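Local coordinates for aldehyde dehydrogenase (Burkholderia thailandensis, PDB 5J6B), which probably oxidises aldehydes to carboxylic acids with NADP as cofactor and is held here in covalent complex with NADPH, at residues Y24-L29 with R42-D47; A57-Q62 with I152-F157. All coordinates share one frame; numbering follows the deposited sequence.

Contact 1 of 2, residues Y24-L29 with R42-D47; sequences YANAEL and RVALAD
The side-chain amide of Asn26 pairs with the backbone of Leu45 as though it were a peptide group of a neighbouring strand. Leu45 N gives its hydrogen to Asn26 OD1 at 3.0 Å in an almost straight bond (178° at the hydrogen), and Asn26 ND2 returns one to Leu45 O, also at 3.0 Å and nearly as straight, with that oxygen lying in the amide plane. The torsions explain the reach: CG sits between the backbone N and the carbonyl carbon (chi1 61°), which brings the amide across to Leu45. OD1 has a second donor, Glu28 N at 3.0 Å, and this closes an Asx turn; two N-H groups from different segments therefore grip one oxygen.

Beyond the turn the backbones take over. Leu29 and Val43 form an antiparallel hydrogen-bonded pair, with Val43 N to Leu29 O at 2.9 Å and Leu29 N to Val43 O at 3.1 Å. Their side chains lie alongside each other on the same face of the sheet, Leu29 CD2 meeting Val43 CG2 at 3.6 Å, and Pro215 packs against both. Leu45 crosses Glu28 at about a right angle, its CD2 3.8 Å from Glu28 OE1, while one water donates both to that carboxylate oxygen and to Leu45 O. A second water donates to Ala27 O and weakly accepts from Arg42 NE at the edge of the guanidinium, whose NH2 is salt-bridged to Glu30.

The chemistry implies that the pairing of strands 29-32 and 39-43 is carried past its last bridge by a side chain: the two hydrogen bonds to Leu45 fix the rotation of the Asn26 amide, and OD1 shapes the turn leading into Leu29.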
ATOM      1  N   TYR A  24      30.883 -18.590  29.106  1.00 25.31           N
ATOM      2  CA  TYR A  24      32.269 -18.925  28.767  1.00 24.65           C
ATOM      3  C   TYR A  24      32.468 -20.440  28.843  1.00 30.29           C
ATOM      4  O   TYR A  24      33.200 -20.972  29.676  1.00 35.61           O
ATOM      5  CB  TYR A  24      33.238 -18.175  29.671  1.00 29.46           C
ATOM      6  CG  TYR A  24      33.300 -16.687  29.388  1.00 31.77           C
ATOM      7  CD1 TYR A  24      32.426 -15.806  30.010  1.00 27.42           C
ATOM      8  CD2 TYR A  24      34.234 -16.162  28.495  1.00 32.62           C
ATOM      9  CE1 TYR A  24      32.475 -14.449  29.758  1.00 25.70           C
ATOM     10  CE2 TYR A  24      34.295 -14.798  28.241  1.00 26.17           C
ATOM     11  CZ  TYR A  24      33.410 -13.951  28.875  1.00 30.14           C
ATOM     12  OH  TYR A  24      33.448 -12.600  28.635  1.00 31.20           O
ATOM     13  N   ALA A  25      31.769 -21.138  27.940  1.00 28.32           N
ATOM     14  CA  ALA A  25      31.678 -22.593  28.029  1.00 32.73           C
ATOM     15  C   ALA A  25      33.037 -23.254  27.828  1.00 26.16           C
ATOM     16  O   ALA A  25      33.329 -24.289  28.432  1.00 27.24           O
ATOM     17  CB  ALA A  25      30.670 -23.114  26.997  1.00 27.49           C
ATOM     18  N   ASN A  26      33.864 -22.682  26.970  1.00 25.65           N
ATOM     19  CA  ASN A  26      35.149 -23.253  26.587  1.00 30.53           C
ATOM     20  C   ASN A  26      35.833 -22.207  25.722  1.00 29.01           C
ATOM     21  O   ASN A  26      35.299 -21.118  25.502  1.00 29.99           O
ATOM     22  CB  ASN A  26      34.980 -24.586  25.852  1.00 31.40           C
ATOM     23  CG  ASN A  26      34.174 -24.449  24.558  1.00 28.70           C
ATOM     24  OD1 ASN A  26      34.653 -23.881  23.580  1.00 24.45           O
ATOM     25  ND2 ASN A  26      32.959 -24.991  24.547  1.00 26.87           N
ATOM     26  N   ALA A  27      37.015 -22.546  25.222  1.00 31.69           N
ATOM     27  CA  ALA A  27      37.776 -21.667  24.338  1.00 29.94           C
ATOM     28  C   ALA A  27      38.275 -22.446  23.132  1.00 28.29           C
ATOM     29  O   ALA A  27      39.414 -22.280  22.683  1.00 28.61           O
ATOM     30  CB  ALA A  27      38.937 -21.012  25.086  1.00 27.40           C
ATOM     31  N   GLU A  28      37.417 -23.307  22.581  1.00 31.34           N
ATOM     32  CA  GLU A  28      37.880 -24.288  21.609  1.00 30.79           C
ATOM     33  C   GLU A  28      38.025 -23.710  20.208  1.00 29.37           C
ATOM     34  O   GLU A  28      38.811 -24.239  19.415  1.00 27.87           O
ATOM     35  CB  GLU A  28      36.936 -25.492  21.599  1.00 35.46           C
ATOM     36  CG  GLU A  28      36.849 -26.200  22.948  1.00 45.35           C
ATOM     37  CD  GLU A  28      35.736 -27.234  23.011  1.00 55.10           C
ATOM     38  OE1 GLU A  28      35.092 -27.489  21.970  1.00 54.96           O
ATOM     39  OE2 GLU A  28      35.506 -27.789  24.108  1.00 60.53           O
ATOM     40  N   LEU A  29      37.296 -22.643  19.880  1.00 28.10           N
ATOM     41  CA  LEU A  29      37.304 -22.090  18.528  1.00 24.44           C
ATOM     42  C   LEU A  29      38.384 -21.019  18.420  1.00 27.51           C
ATOM     43  O   LEU A  29      38.223 -19.907  18.931  1.00 23.32           O
ATOM     44  CB  LEU A  29      35.939 -21.515  18.157  1.00 23.51           C
ATOM     45  CG  LEU A  29      35.886 -20.881  16.759  1.00 20.33           C
ATOM     46  CD1 LEU A  29      36.428 -21.862  15.714  1.00 24.62           C
ATOM     47  CD2 LEU A  29      34.463 -20.427  16.401  1.00 19.39           C
ATOM     48  N   ARG A  42      40.195 -16.619  20.996  1.00 25.85           N
ATOM     49  CA  ARG A  42      39.501 -17.889  21.116  1.00 26.59           C
ATOM     50  C   ARG A  42      38.093 -17.604  21.593  1.00 25.07           C
ATOM     51  O   ARG A  42      37.879 -16.662  22.357  1.00 27.69           O
ATOM     52  CB  ARG A  42      40.234 -18.826  22.086  1.00 27.68           C
ATOM     53  CG  ARG A  42      41.591 -19.227  21.568  1.00 29.83           C
ATOM     54  CD  ARG A  42      42.358 -20.099  22.547  1.00 41.49           C
ATOM     55  NE  ARG A  42      43.558 -20.625  21.906  1.00 51.80           N
ATOM     56  CZ  ARG A  42      44.654 -19.909  21.673  1.00 52.58           C
ATOM     57  NH1 ARG A  42      44.711 -18.630  22.035  1.00 46.96           N
ATOM     58  NH2 ARG A  42      45.695 -20.474  21.074  1.00 53.55           N
ATOM     59  N   VAL A  43      37.118 -18.361  21.089  1.00 26.33           N
ATOM     60  CA  VAL A  43      35.734 -18.151  21.485  1.00 25.00           C
ATOM     61  C   VAL A  43      35.109 -19.493  21.839  1.00 23.12           C
ATOM     62  O   VAL A  43      35.598 -20.560  21.456  1.00 22.51           O
ATOM     63  CB  VAL A  43      34.908 -17.419  20.399  1.00 29.13           C
ATOM     64  CG1 VAL A  43      35.753 -16.354  19.695  1.00 31.54           C
ATOM     65  CG2 VAL A  43      34.323 -18.396  19.424  1.00 19.81           C
ATOM     66  N   ALA A  44      34.025 -19.420  22.616  1.00 25.08           N
ATOM     67  CA  ALA A  44      33.306 -20.612  23.044  1.00 27.62           C
ATOM     68  C   ALA A  44      32.588 -21.263  21.864  1.00 25.81           C
ATOM     69  O   ALA A  44      31.839 -20.599  21.141  1.00 20.45           O
ATOM     70  CB  ALA A  44      32.300 -20.252  24.136  1.00 24.23           C
ATOM     71  N   LEU A  45      32.817 -22.564  21.679  1.00 24.12           N
ATOM     72  CA  LEU A  45      32.211 -23.351  20.610  1.00 25.91           C
ATOM     73  C   LEU A  45      31.030 -24.121  21.193  1.00 28.29           C
ATOM     74  O   LEU A  45      31.191 -24.876  22.162  1.00 29.95           O
ATOM     75  CB  LEU A  45      33.241 -24.301  19.996  1.00 28.60           C
ATOM     76  CG  LEU A  45      32.885 -25.143  18.771  1.00 27.06           C
ATOM     77  CD1 LEU A  45      32.734 -24.279  17.513  1.00 25.51           C
ATOM     78  CD2 LEU A  45      33.931 -26.237  18.574  1.00 31.51           C
ATOM     79  N   ALA A  46      29.844 -23.903  20.635  1.00 21.07           N
ATOM     80  CA  ALA A  46      28.638 -24.552  21.134  1.00 35.97           C
ATOM     81  C   ALA A  46      28.535 -25.980  20.605  1.00 34.81           C
ATOM     82  O   ALA A  46      28.736 -26.223  19.412  1.00 31.57           O
ATOM     83  CB  ALA A  46      27.398 -23.756  20.720  1.00 29.90           C
ATOM     84  N   ASP A  47      28.215 -26.921  21.490  1.00 30.65           N
ATOM     85  CA  ASP A  47      27.923 -28.284  21.074  1.00 31.64           C
ATOM     86  C   ASP A  47      26.413 -28.463  20.923  1.00 25.16           C
ATOM     87  O   ASP A  47      25.626 -27.531  21.127  1.00 25.86           O
ATOM     88  CB  ASP A  47      28.518 -29.300  22.052  1.00 24.68           C
ATOM     89  CG  ASP A  47      28.011 -29.139  23.477  1.00 41.66           C
ATOM     90  OD1 ASP A  47      26.946 -28.528  23.699  1.00 36.05           O
ATOM     91  OD2 ASP A  47      28.696 -29.648  24.394  1.00 43.38           O
TER
HETATM   92  O   HOH W   1      41.846 -23.297  21.692  1.00 46.47           O
HETATM   93  O   HOH W   2      32.094 -27.618  21.785  1.00 29.56           O

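Contact 2 of 2, residues A57-Q62 with I152-F157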
ATOM      1  N   ALA A  57      14.893 -22.538  24.664  1.00 20.13           N
ATOM      2  CA  ALA A  57      14.669 -21.201  25.211  1.00 20.54           C
ATOM      3  C   ALA A  57      13.982 -20.288  24.202  1.00 18.86           C
ATOM      4  O   ALA A  57      13.203 -19.405  24.589  1.00 18.66           O
ATOM      5  CB  ALA A  57      15.994 -20.585  25.663  1.00 23.42           C
ATOM      6  N   ALA A  58      14.256 -20.479  22.907  1.00 18.27           N
ATOM      7  CA  ALA A  58      13.585 -19.668  21.896  1.00 23.81           C
ATOM      8  C   ALA A  58      12.094 -19.966  21.874  1.00 21.74           C
ATOM      9  O   ALA A  58      11.275 -19.042  21.814  1.00 22.75           O
ATOM     10  CB  ALA A  58      14.205 -19.904  20.519  1.00 18.01           C
ATOM     11  N   VAL A  59      11.724 -21.250  21.944  1.00 19.66           N
ATOM     12  CA  VAL A  59      10.312 -21.620  22.028  1.00 22.35           C
ATOM     13  C   VAL A  59       9.656 -20.937  23.221  1.00 21.58           C
ATOM     14  O   VAL A  59       8.588 -20.327  23.101  1.00 20.21           O
ATOM     15  CB  VAL A  59      10.159 -23.151  22.105  1.00 22.06           C
ATOM     16  CG1 VAL A  59       8.699 -23.528  22.347  1.00 20.23           C
ATOM     17  CG2 VAL A  59      10.692 -23.802  20.833  1.00 19.45           C
ATOM     18  N   GLY A  60      10.300 -21.011  24.386  1.00 22.82           N
ATOM     19  CA  GLY A  60       9.735 -20.433  25.593  1.00 28.13           C
ATOM     20  C   GLY A  60       9.606 -18.926  25.548  1.00 25.58           C
ATOM     21  O   GLY A  60       8.761 -18.365  26.249  1.00 23.16           O
ATOM     22  N   ALA A  61      10.403 -18.259  24.717  1.00 22.47           N
ATOM     23  CA  ALA A  61      10.398 -16.803  24.644  1.00 24.08           C
ATOM     24  C   ALA A  61       9.343 -16.238  23.697  1.00 22.18           C
ATOM     25  O   ALA A  61       9.167 -15.015  23.658  1.00 17.42           O
ATOM     26  CB  ALA A  61      11.779 -16.294  24.212  1.00 23.96           C
ATOM     27  N   GLN A  62       8.643 -17.088  22.935  1.00 22.50           N
ATOM     28  CA  GLN A  62       7.714 -16.585  21.921  1.00 24.37           C
ATOM     29  C   GLN A  62       6.649 -15.689  22.538  1.00 23.26           C
ATOM     30  O   GLN A  62       6.444 -14.554  22.095  1.00 24.18           O
ATOM     31  CB  GLN A  62       7.053 -17.746  21.176  1.00 24.84           C
ATOM     32  CG  GLN A  62       7.987 -18.517  20.293  1.00 28.85           C
ATOM     33  CD  GLN A  62       7.300 -19.679  19.626  1.00 28.80           C
ATOM     34  OE1 GLN A  62       6.845 -19.568  18.494  1.00 31.38           O
ATOM     35  NE2 GLN A  62       7.209 -20.808  20.334  1.00 28.08           N
ATOM     36  N   ILE A 152       6.587 -15.506  12.891  1.00 15.81           N
ATOM     37  CA  ILE A 152       6.495 -16.852  12.325  1.00 14.91           C
ATOM     38  C   ILE A 152       6.827 -17.909  13.375  1.00 17.19           C
ATOM     39  O   ILE A 152       6.353 -19.052  13.291  1.00 20.00           O
ATOM     40  CB  ILE A 152       7.402 -16.996  11.087  1.00 16.72           C
ATOM     41  CG1 ILE A 152       7.120 -18.315  10.366  1.00 22.24           C
ATOM     42  CG2 ILE A 152       8.887 -16.950  11.471  1.00 14.94           C
ATOM     43  CD1 ILE A 152       7.834 -18.432   9.022  1.00 24.38           C
ATOM     44  N   GLY A 153       7.623 -17.552  14.379  1.00 17.58           N
ATOM     45  CA  GLY A 153       8.103 -18.506  15.354  1.00 20.39           C
ATOM     46  C   GLY A 153       9.605 -18.383  15.490  1.00 20.43           C
ATOM     47  O   GLY A 153      10.206 -17.421  15.005  1.00 17.52           O
ATOM     48  N   PRO A 154      10.242 -19.348  16.155  1.00 18.81           N
ATOM     49  CA  PRO A 154      11.703 -19.286  16.318  1.00 20.28           C
ATOM     50  C   PRO A 154      12.422 -19.404  14.979  1.00 16.51           C
ATOM     51  O   PRO A 154      12.069 -20.222  14.133  1.00 18.88           O
ATOM     52  CB  PRO A 154      12.012 -20.484  17.230  1.00 24.59           C
ATOM     53  CG  PRO A 154      10.697 -20.856  17.869  1.00 23.65           C
ATOM     54  CD  PRO A 154       9.646 -20.505  16.845  1.00 17.67           C
ATOM     55  N   CYS A 155      13.451 -18.583  14.793  1.00 18.34           N
ATOM     56  CA  CYS A 155      14.169 -18.502  13.529  1.00 16.79           C
ATOM     57  C   CYS A 155      15.595 -19.018  13.676  1.00 20.90           C
ATOM     58  O   CYS A 155      16.286 -18.697  14.642  1.00 16.93           O
ATOM     59  CB  CYS A 155      14.203 -17.064  13.014  1.00 18.14           C
ATOM     60  SG  CYS A 155      12.564 -16.427  12.561  1.00 16.50           S
ATOM     61  N   SER A 156      16.031 -19.799  12.695  1.00 18.61           N
ATOM     62  CA  SER A 156      17.410 -20.255  12.599  1.00 18.59           C
ATOM     63  C   SER A 156      18.140 -19.385  11.575  1.00 16.97           C
ATOM     64  O   SER A 156      17.710 -19.289  10.422  1.00 15.76           O
ATOM     65  CB  SER A 156      17.441 -21.731  12.204  1.00 18.90           C
ATOM     66  OG  SER A 156      18.759 -22.195  12.007  1.00 20.27           O
ATOM     67  N   PHE A 157      19.237 -18.747  11.994  1.00 15.95           N
ATOM     68  CA  PHE A 157      20.013 -17.852  11.142  1.00 16.12           C
ATOM     69  C   PHE A 157      21.424 -18.404  10.977  1.00 17.91           C
ATOM     70  O   PHE A 157      22.075 -18.762  11.964  1.00 22.73           O
ATOM     71  CB  PHE A 157      20.095 -16.426  11.733  1.00 15.15           C
ATOM     72  CG  PHE A 157      18.774 -15.702  11.806  1.00 14.76           C
ATOM     73  CD1 PHE A 157      17.739 -16.002  10.915  1.00 14.63           C
ATOM     74  CD2 PHE A 157      18.568 -14.711  12.762  1.00 14.59           C
ATOM     75  CE1 PHE A 157      16.519 -15.325  10.981  1.00 19.41           C
ATOM     76  CE2 PHE A 157      17.354 -14.031  12.838  1.00 16.89           C
ATOM     77  CZ  PHE A 157      16.324 -14.342  11.938  1.00 18.15           C
TER
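Gln62 reaches from helix 48-66 to the Gly153-Pro154 loop, and its side chain can be followed outward. CB leaves the helix pointing toward that loop; CG stands anti to the carbonyl carbon (chi1 -69°) and passes the proline ring loosely, Gln62 CG being 4.3 Å from Pro154 CG. The chain continues extended to CD, where close contact starts: Gln62 CD lies 3.7 Å from Pro154 CD. At the tip the two ends of the amide do different work. OE1 comes against carbon, 3.4 Å from Pro154 CD and 3.5 Å from Gly153 CA, whereas NE2 turns back to its own helix and donates to Val59 O at 3.1 Å, with 162° at the hydrogen. That bond is in the plane of the Val59 carbonyl, on a lone pair, and also in the amide plane of Gln62. It ties down the rotation of the amide, so that the way OE1 faces the loop is set from within the helix. Val59 O also accepts from Gln62 N and thus has two donors from one residue.

The rest of the contact is apolar and belongs to the proline ring. Ala58, a turn earlier on the helix, directs its CB at the ring and meets Pro154 CB at 4.0 Å. Val59 adds a looser touch, its CG2 being 4.2 Å from Pro154 CG. The ring, taken up by three residues of one helical face, buries more surface than any other residue here, although the total is a modest 152 Å².

From Cys155 the chain runs on as strand 155-158, bonded through its backbone to Val183 and Leu232 of the strands flanking it. The helix thus packs on the loop that leads into a central parallel strand of the Rossmann-like cofactor-binding domain of the aldehyde dehydrogenase fold.

How the contacts relate
Contacts 1 and 2 follow each other along the chain: strand 39-43, which carries part of contact 1, is succeeded by helix 48-66, the source of residues 57-62. Asp47 marks the passage, standing at the N-cap and capping Ala50 N with its side chain. In space they remain separate, with centres 23 Å apart and nearest atoms about 11 Å apart. Contact 1 joins strands of the small N-terminal sheet; contact 2 sets the following helix against the loop entering strand 155-158 of the cofactor-binding sheet. Both lie well out from the centre of the chain, at 25 and 22 Å. The side chain of Leu29 in contact 1 comes within about 7 Å of the bound NADPH.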